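Mutual gliding-motility protein MglA (Myxococcus xanthus DK 1622, PDB 6H35) binds and hydrolyses GTP as a small GTPase and acts as an intracellular switch that coordinates both gliding motilities and sets gliding direction and speed. Local coordinates at residues A[49-54]-A[83-88]; A[134-139]-A[161-166]. All blocks are in the same frame, centred on the assembly; numbering follows the deposited sequence.

Contact 1. Residues A[49-54]-A[83-88]; sequences TETDRT and VFYDAS. With GDP (guanosine-5'-diphosphate), chain C.
Tyr-85 lays the edge of its ring against Asp-52. The carboxylate oxygen OD2 of Asp-52 lies 3.5 Å from CD2 of Tyr-85, near the ring plane, and CB of Asp-52 packs beside CE2. The two side chains run past each other in opposite directions, with carboxylate and ring planes 60° apart. At the far end of the ring, CG2 of Thr-49 meets OH of Tyr-85 at 3.8 Å. Thr-51 turns its hydroxyl to the other aromatic: OG1 lies 3.4 Å from CZ of Phe-84, at the ring edge. Phe-84 in turn places CD1 over one face of the Tyr-85 ring, toward its rim. No hydrogen bond joins the two segments directly.

The turn is set from within. With chi1 at 69°, OG1 of Thr-49 sits between its own backbone N and carbonyl carbon. There it accepts from the backbone N of Thr-51 at 3.2 Å, an ST turn, and from N of Asp-52, an ST motif. Asp-52 is gripped on both oxygens. OD1 takes N of Arg-53 at 2.8 Å and also N of Gly-81, while OD2 takes N of Gln-82. These bonds fix the carboxylate beside the tyrosine ring. The side chain of Arg-53 starts out away from 83-88, and its extended chain brings NH2 to 2.6 Å from O2A of GDP, a contact to the alpha-phosphate.

Residues 83-88 follow Gly-81 and Gln-82, in the region that probably corresponds to switch II of small GTPases. This surface contact joins the turn between antiparallel strands 45-48 and 53-59 to the loop leading into helix 86-93, with Tyr-85 as N-cap and Pro-80 touching its side chain.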
loop_
_atom_site.group_PDB
_atom_site.type_symbol
_atom_site.label_atom_id
_atom_site.label_comp_id
_atom_site.label_asym_id
_atom_site.label_seq_id
_atom_site.Cartn_x
_atom_site.Cartn_y
_atom_site.Cartn_z
ATOM N N THR A 49 -10.117 16.020 -6.883
ATOM C CA THR A 49 -10.165 17.453 -7.134
ATOM C C THR A 49 -9.810 17.702 -8.592
ATOM O O THR A 49 -9.783 16.765 -9.392
ATOM C CB THR A 49 -9.211 18.218 -6.214
ATOM O OG1 THR A 49 -7.856 17.924 -6.574
ATOM C CG2 THR A 49 -9.440 17.834 -4.762
ATOM N N GLU A 50 -9.536 18.954 -8.951
ATOM C CA GLU A 50 -9.130 19.244 -10.319
ATOM C C GLU A 50 -7.744 18.699 -10.642
ATOM O O GLU A 50 -7.429 18.509 -11.821
ATOM C CB GLU A 50 -9.162 20.750 -10.568
ATOM C CG GLU A 50 -10.562 21.321 -10.672
ATOM C CD GLU A 50 -10.602 22.817 -10.449
ATOM O OE1 GLU A 50 -9.521 23.429 -10.293
ATOM O OE2 GLU A 50 -11.719 23.380 -10.431
ATOM N N THR A 51 -6.913 18.431 -9.629
ATOM C CA THR A 51 -5.528 18.034 -9.859
ATOM C C THR A 51 -5.108 16.730 -9.192
ATOM O O THR A 51 -4.019 16.238 -9.504
ATOM C CB THR A 51 -4.561 19.134 -9.386
ATOM O OG1 THR A 51 -4.721 19.342 -7.977
ATOM C CG2 THR A 51 -4.831 20.439 -10.116
ATOM N N ASP A 52 -5.905 16.162 -8.290
ATOM C CA ASP A 52 -5.458 15.000 -7.532
ATOM C C ASP A 52 -6.663 14.175 -7.100
ATOM O O ASP A 52 -7.817 14.561 -7.304
ATOM C CB ASP A 52 -4.618 15.422 -6.318
ATOM C CG ASP A 52 -3.476 14.462 -6.030
ATOM O OD1 ASP A 52 -3.598 13.264 -6.357
ATOM O OD2 ASP A 52 -2.451 14.908 -5.472
ATOM N N ARG A 53 -6.380 13.024 -6.492
ATOM C CA ARG A 53 -7.433 12.135 -6.026
ATOM C C ARG A 53 -6.874 11.204 -4.958
ATOM O O ARG A 53 -5.659 11.035 -4.822
ATOM C CB ARG A 53 -8.040 11.328 -7.180
ATOM C CG ARG A 53 -7.130 10.239 -7.703
ATOM C CD ARG A 53 -7.606 9.689 -9.038
ATOM N NE ARG A 53 -6.607 8.804 -9.630
ATOM C CZ ARG A 53 -6.764 8.159 -10.781
ATOM N NH1 ARG A 53 -7.888 8.295 -11.474
ATOM N NH2 ARG A 53 -5.800 7.373 -11.239
ATOM N N THR A 54 -7.789 10.619 -4.193
ATOM C CA THR A 54 -7.489 9.569 -3.231
ATOM C C THR A 54 -8.542 8.482 -3.376
ATOM O O THR A 54 -9.726 8.776 -3.567
ATOM C CB THR A 54 -7.464 10.109 -1.792
ATOM O OG1 THR A 54 -6.469 11.132 -1.687
ATOM C CG2 THR A 54 -7.137 9.002 -0.800
ATOM N N VAL A 83 2.552 17.664 -5.328
ATOM C CA VAL A 83 3.494 18.119 -4.309
ATOM C C VAL A 83 2.810 18.881 -3.179
ATOM O O VAL A 83 3.337 18.926 -2.064
ATOM C CB VAL A 83 4.602 18.989 -4.944
ATOM C CG1 VAL A 83 5.368 18.213 -6.008
ATOM C CG2 VAL A 83 4.018 20.264 -5.525
ATOM N N PHE A 84 1.643 19.477 -3.428
ATOM C CA PHE A 84 1.025 20.381 -2.467
ATOM C C PHE A 84 -0.031 19.706 -1.595
ATOM O O PHE A 84 -0.835 20.402 -0.965
ATOM C CB PHE A 84 0.420 21.589 -3.187
ATOM C CG PHE A 84 -0.383 21.233 -4.403
ATOM C CD1 PHE A 84 -1.694 20.799 -4.281
ATOM C CD2 PHE A 84 0.169 21.343 -5.668
ATOM C CE1 PHE A 84 -2.436 20.470 -5.398
ATOM C CE2 PHE A 84 -0.568 21.020 -6.789
ATOM C CZ PHE A 84 -1.874 20.582 -6.651
ATOM N N TYR A 85 -0.044 18.370 -1.528
ATOM C CA TYR A 85 -0.979 17.644 -0.673
ATOM C C TYR A 85 -0.255 16.805 0.374
ATOM O O TYR A 85 -0.787 15.798 0.854
ATOM C CB TYR A 85 -1.917 16.773 -1.508
ATOM C CG TYR A 85 -3.119 17.532 -2.027
ATOM C CD1 TYR A 85 -3.942 18.240 -1.162
ATOM C CD2 TYR A 85 -3.422 17.550 -3.382
ATOM C CE1 TYR A 85 -5.032 18.940 -1.630
ATOM C CE2 TYR A 85 -4.512 18.248 -3.858
ATOM C CZ TYR A 85 -5.313 18.943 -2.979
ATOM O OH TYR A 85 -6.401 19.639 -3.451
ATOM N N ASP A 86 0.950 17.232 0.761
ATOM C CA ASP A 86 1.742 16.466 1.719
ATOM C C ASP A 86 1.009 16.301 3.042
ATOM O O ASP A 86 1.015 15.212 3.630
ATOM C CB ASP A 86 3.099 17.136 1.931
ATOM C CG ASP A 86 4.133 16.185 2.500
ATOM O OD1 ASP A 86 4.161 15.016 2.066
ATOM O OD2 ASP A 86 4.918 16.602 3.380
ATOM N N ALA A 87 0.359 17.368 3.516
ATOM C CA ALA A 87 -0.465 17.260 4.714
ATOM C C ALA A 87 -1.436 16.092 4.600
ATOM O O ALA A 87 -1.511 15.241 5.497
ATOM C CB ALA A 87 -1.216 18.568 4.959
ATOM N N SER A 88 -2.151 16.006 3.470
ATOM C CA SER A 88 -3.078 14.899 3.265
ATOM C C SER A 88 -2.365 13.566 3.426
ATOM O O SER A 88 -2.832 12.680 4.152
ATOM C CB SER A 88 -3.724 14.994 1.883
ATOM O OG SER A 88 -4.606 16.100 1.805
HETATM P PB GDP C . -1.458 6.554 -9.550
HETATM O O1B GDP C . -0.304 6.006 -8.739
HETATM O O2B GDP C . -1.315 8.054 -9.541
HETATM O O3B GDP C . -2.773 6.137 -8.946
HETATM O O3A GDP C . -1.354 6.001 -11.057
HETATM P PA GDP C . -2.508 5.178 -11.823
HETATM O O1A GDP C . -2.934 3.918 -11.111
HETATM O O2A GDP C . -3.688 6.062 -12.125
HETATM O "O5'" GDP C . -1.754 4.812 -13.190
HETATM C "C5'" GDP C . -1.356 5.876 -14.045
HETATM C "C4'" GDP C . -1.311 5.348 -15.465
HETATM O "O4'" GDP C . -0.334 4.315 -15.556
HETATM C "C3'" GDP C . -2.643 4.728 -15.827
HETATM O "O3'" GDP C . -2.979 5.211 -17.124
HETATM C "C2'" GDP C . -2.397 3.234 -15.879
HETATM O "O2'" GDP C . -3.142 2.616 -16.929
HETATM C "C1'" GDP C . -0.906 3.144 -16.141
HETATM N N9 GDP C . -0.304 1.948 -15.515
HETATM C C8 GDP C . -0.373 1.600 -14.216
HETATM N N7 GDP C . 0.311 0.449 -13.986
HETATM C C5 GDP C . 0.851 0.058 -15.160
HETATM C C6 GDP C . 1.691 -1.066 -15.632
HETATM O O6 GDP C . 2.075 -1.957 -14.846
HETATM N N1 GDP C . 2.022 -1.108 -16.926
HETATM C C2 GDP C . 1.621 -0.164 -17.801
HETATM N N2 GDP C . 2.005 -0.275 -19.098
HETATM N N3 GDP C . 0.849 0.893 -17.440
HETATM C C4 GDP C . 0.438 1.049 -16.161
#

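Contact 2. Residues A[134-139]-A[161-166]; sequences IPYVIQ and RNIPEY
Ile-163 pushes its CD1 methyl over one face of the Tyr-136 ring, a CH-pi contact 3.8 Å from the centroid and 21° off the normal. The methyl sits toward the rim, closest to CE2. The side chains cross at about a right angle, and CG1 of Ile-163 comes close to CE2 and CD2 of the same ring. The same CD1 also fits against CG2 of Ile-138, at 3.8 Å, so one methyl fills the hollow between two side chains. With an alanine here instead of Tyr-136, the CD1 methyl of Ile-163 would probably lose the ring face it packs on, opening a gap beside it.

Next along, CG1 of Val-137 meets CB of Pro-164 at 3.9 Å. Ile-138 and Glu-165 lie side by side, with CG2 of Ile-138 3.5 Å from CB of Glu-165. The carboxylate of Glu-165 forms a salt bridge to Arg-155.

Backbone bonds hold the register. N of Ile-138 donates to O of Pro-164 at 3.0 Å, nearly straight at 165°. N of Tyr-166 donates to O of Ile-138 at 2.9 Å. This parallel pairing of strands 136-141 and 165-167, linked through helix 151-158, is a beta-alpha-beta crossover of the small GTPase fold.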
loop_
_atom_site.group_PDB
_atom_site.type_symbol
_atom_site.label_atom_id
_atom_site.label_comp_id
_atom_site.label_asym_id
_atom_site.label_seq_id
_atom_site.Cartn_x
_atom_site.Cartn_y
_atom_site.Cartn_z
ATOM N N ILE A 134 8.310 -1.392 10.438
ATOM C CA ILE A 134 6.869 -1.611 10.336
ATOM C C ILE A 134 6.554 -2.529 9.158
ATOM O O ILE A 134 7.402 -2.702 8.268
ATOM C CB ILE A 134 6.124 -0.273 10.212
ATOM C CG1 ILE A 134 6.366 0.346 8.840
ATOM C CG2 ILE A 134 6.573 0.688 11.294
ATOM C CD1 ILE A 134 5.358 1.409 8.483
ATOM N N PRO A 135 5.374 -3.151 9.119
ATOM C CA PRO A 135 5.004 -3.980 7.957
ATOM C C PRO A 135 5.059 -3.184 6.661
ATOM O O PRO A 135 4.338 -2.200 6.483
ATOM C CB PRO A 135 3.579 -4.427 8.292
ATOM C CG PRO A 135 3.544 -4.436 9.784
ATOM C CD PRO A 135 4.407 -3.288 10.222
ATOM N N TYR A 136 5.919 -3.628 5.745
ATOM C CA TYR A 136 6.260 -2.825 4.578
ATOM C C TYR A 136 6.806 -3.727 3.482
ATOM O O TYR A 136 7.750 -4.486 3.717
ATOM C CB TYR A 136 7.286 -1.752 4.961
ATOM C CG TYR A 136 8.019 -1.101 3.807
ATOM C CD1 TYR A 136 7.330 -0.566 2.727
ATOM C CD2 TYR A 136 9.403 -0.999 3.814
ATOM C CE1 TYR A 136 8.003 0.039 1.677
ATOM C CE2 TYR A 136 10.084 -0.397 2.772
ATOM C CZ TYR A 136 9.380 0.119 1.705
ATOM O OH TYR A 136 10.054 0.723 0.665
ATOM N N VAL A 137 6.204 -3.647 2.293
ATOM C CA VAL A 137 6.696 -4.323 1.101
ATOM C C VAL A 137 6.774 -3.299 -0.025
ATOM O O VAL A 137 6.136 -2.243 0.014
ATOM C CB VAL A 137 5.810 -5.521 0.681
ATOM C CG1 VAL A 137 5.525 -6.427 1.872
ATOM C CG2 VAL A 137 4.515 -5.032 0.064
ATOM N N ILE A 138 7.573 -3.617 -1.039
ATOM C CA ILE A 138 7.746 -2.737 -2.186
ATOM C C ILE A 138 7.343 -3.491 -3.447
ATOM O O ILE A 138 7.568 -4.703 -3.564
ATOM C CB ILE A 138 9.193 -2.200 -2.275
ATOM C CG1 ILE A 138 9.321 -1.135 -3.365
ATOM C CG2 ILE A 138 10.181 -3.313 -2.505
ATOM C CD1 ILE A 138 10.633 -0.389 -3.313
ATOM N N GLN A 139 6.711 -2.775 -4.375
ATOM C CA GLN A 139 6.252 -3.339 -5.636
ATOM C C GLN A 139 6.920 -2.586 -6.776
ATOM O O GLN A 139 6.806 -1.360 -6.867
ATOM C CB GLN A 139 4.727 -3.263 -5.753
ATOM C CG GLN A 139 4.199 -3.674 -7.120
ATOM C CD GLN A 139 2.700 -3.495 -7.269
ATOM O OE1 GLN A 139 2.237 -2.554 -7.914
ATOM N NE2 GLN A 139 1.932 -4.412 -6.690
ATOM N N ARG A 161 17.724 -2.431 2.321
ATOM C CA ARG A 161 17.665 -3.334 3.463
ATOM C C ARG A 161 16.928 -4.630 3.144
ATOM O O ARG A 161 16.668 -5.422 4.054
ATOM C CB ARG A 161 17.023 -2.637 4.665
ATOM C CG ARG A 161 17.812 -1.432 5.160
ATOM C CD ARG A 161 17.587 -1.167 6.644
ATOM N NE ARG A 161 18.032 -2.279 7.483
ATOM C CZ ARG A 161 17.250 -2.920 8.349
ATOM N NH1 ARG A 161 15.983 -2.561 8.495
ATOM N NH2 ARG A 161 17.736 -3.919 9.072
ATOM N N ASN A 162 16.587 -4.849 1.875
ATOM C CA ASN A 162 16.038 -6.112 1.376
ATOM C C ASN A 162 14.772 -6.529 2.127
ATOM O O ASN A 162 14.690 -7.606 2.720
ATOM C CB ASN A 162 17.097 -7.215 1.416
ATOM C CG ASN A 162 17.867 -7.318 0.113
ATOM O OD1 ASN A 162 17.394 -7.922 -0.851
ATOM N ND2 ASN A 162 19.052 -6.715 0.072
ATOM N N ILE A 163 13.772 -5.655 2.078
ATOM C CA ILE A 163 12.436 -5.979 2.571
ATOM C C ILE A 163 11.710 -6.690 1.432
ATOM O O ILE A 163 12.192 -6.654 0.291
ATOM C CB ILE A 163 11.696 -4.721 3.059
ATOM C CG1 ILE A 163 11.620 -3.668 1.957
ATOM C CG2 ILE A 163 12.372 -4.147 4.299
ATOM C CD1 ILE A 163 10.282 -3.602 1.269
ATOM N N PRO A 164 10.588 -7.370 1.684
ATOM C CA PRO A 164 9.920 -8.112 0.604
ATOM C C PRO A 164 9.589 -7.229 -0.591
ATOM O O PRO A 164 9.071 -6.119 -0.448
ATOM C CB PRO A 164 8.650 -8.642 1.277
ATOM C CG PRO A 164 9.034 -8.780 2.713
ATOM C CD PRO A 164 9.976 -7.649 2.998
ATOM N N GLU A 165 9.891 -7.739 -1.784
ATOM C CA GLU A 165 9.651 -7.023 -3.025
ATOM C C GLU A 165 8.922 -7.923 -4.012
ATOM O O GLU A 165 9.099 -9.143 -4.011
ATOM C CB GLU A 165 10.961 -6.511 -3.641
ATOM C CG GLU A 165 12.103 -7.496 -3.582
ATOM C CD GLU A 165 13.332 -7.007 -4.328
ATOM O OE1 GLU A 165 13.765 -5.853 -4.105
ATOM O OE2 GLU A 165 13.864 -7.784 -5.146
ATOM N N TYR A 166 8.084 -7.304 -4.840
ATOM C CA TYR A 166 7.249 -8.029 -5.790
ATOM C C TYR A 166 7.175 -7.261 -7.097
ATOM O O TYR A 166 7.042 -6.037 -7.093
ATOM C CB TYR A 166 5.836 -8.255 -5.229
ATOM C CG TYR A 166 5.852 -9.107 -3.985
ATOM C CD1 TYR A 166 6.063 -8.542 -2.736
ATOM C CD2 TYR A 166 5.702 -10.485 -4.063
ATOM C CE1 TYR A 166 6.108 -9.321 -1.602
ATOM C CE2 TYR A 166 5.742 -11.269 -2.932
ATOM C CZ TYR A 166 5.946 -10.681 -1.705
ATOM O OH TYR A 166 5.991 -11.462 -0.574
#

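How the contacts relate
Contact 1 and contact 2 lie on opposite sides of the chain's centre. Their centres are 25 Å apart and their nearest atoms about 13 Å, so they do not touch. Both reach the same central sheet: contact 1 through strand 53-59, contact 2 through strands 136-141 and 165-167. Contact 1 touches the nucleotide directly, through Arg-53. Contact 2 stays further off, with the side chain of Gln-139 about 7 Å from GDP. Each runs next to a predicted GTP-binding segment: Gly-81 and Gln-82 beside contact 1, Asn-141 beside contact 2. The Asp-52 side chain is also about 4 Å from a bound phosphate ion, probably a crystallisation additive.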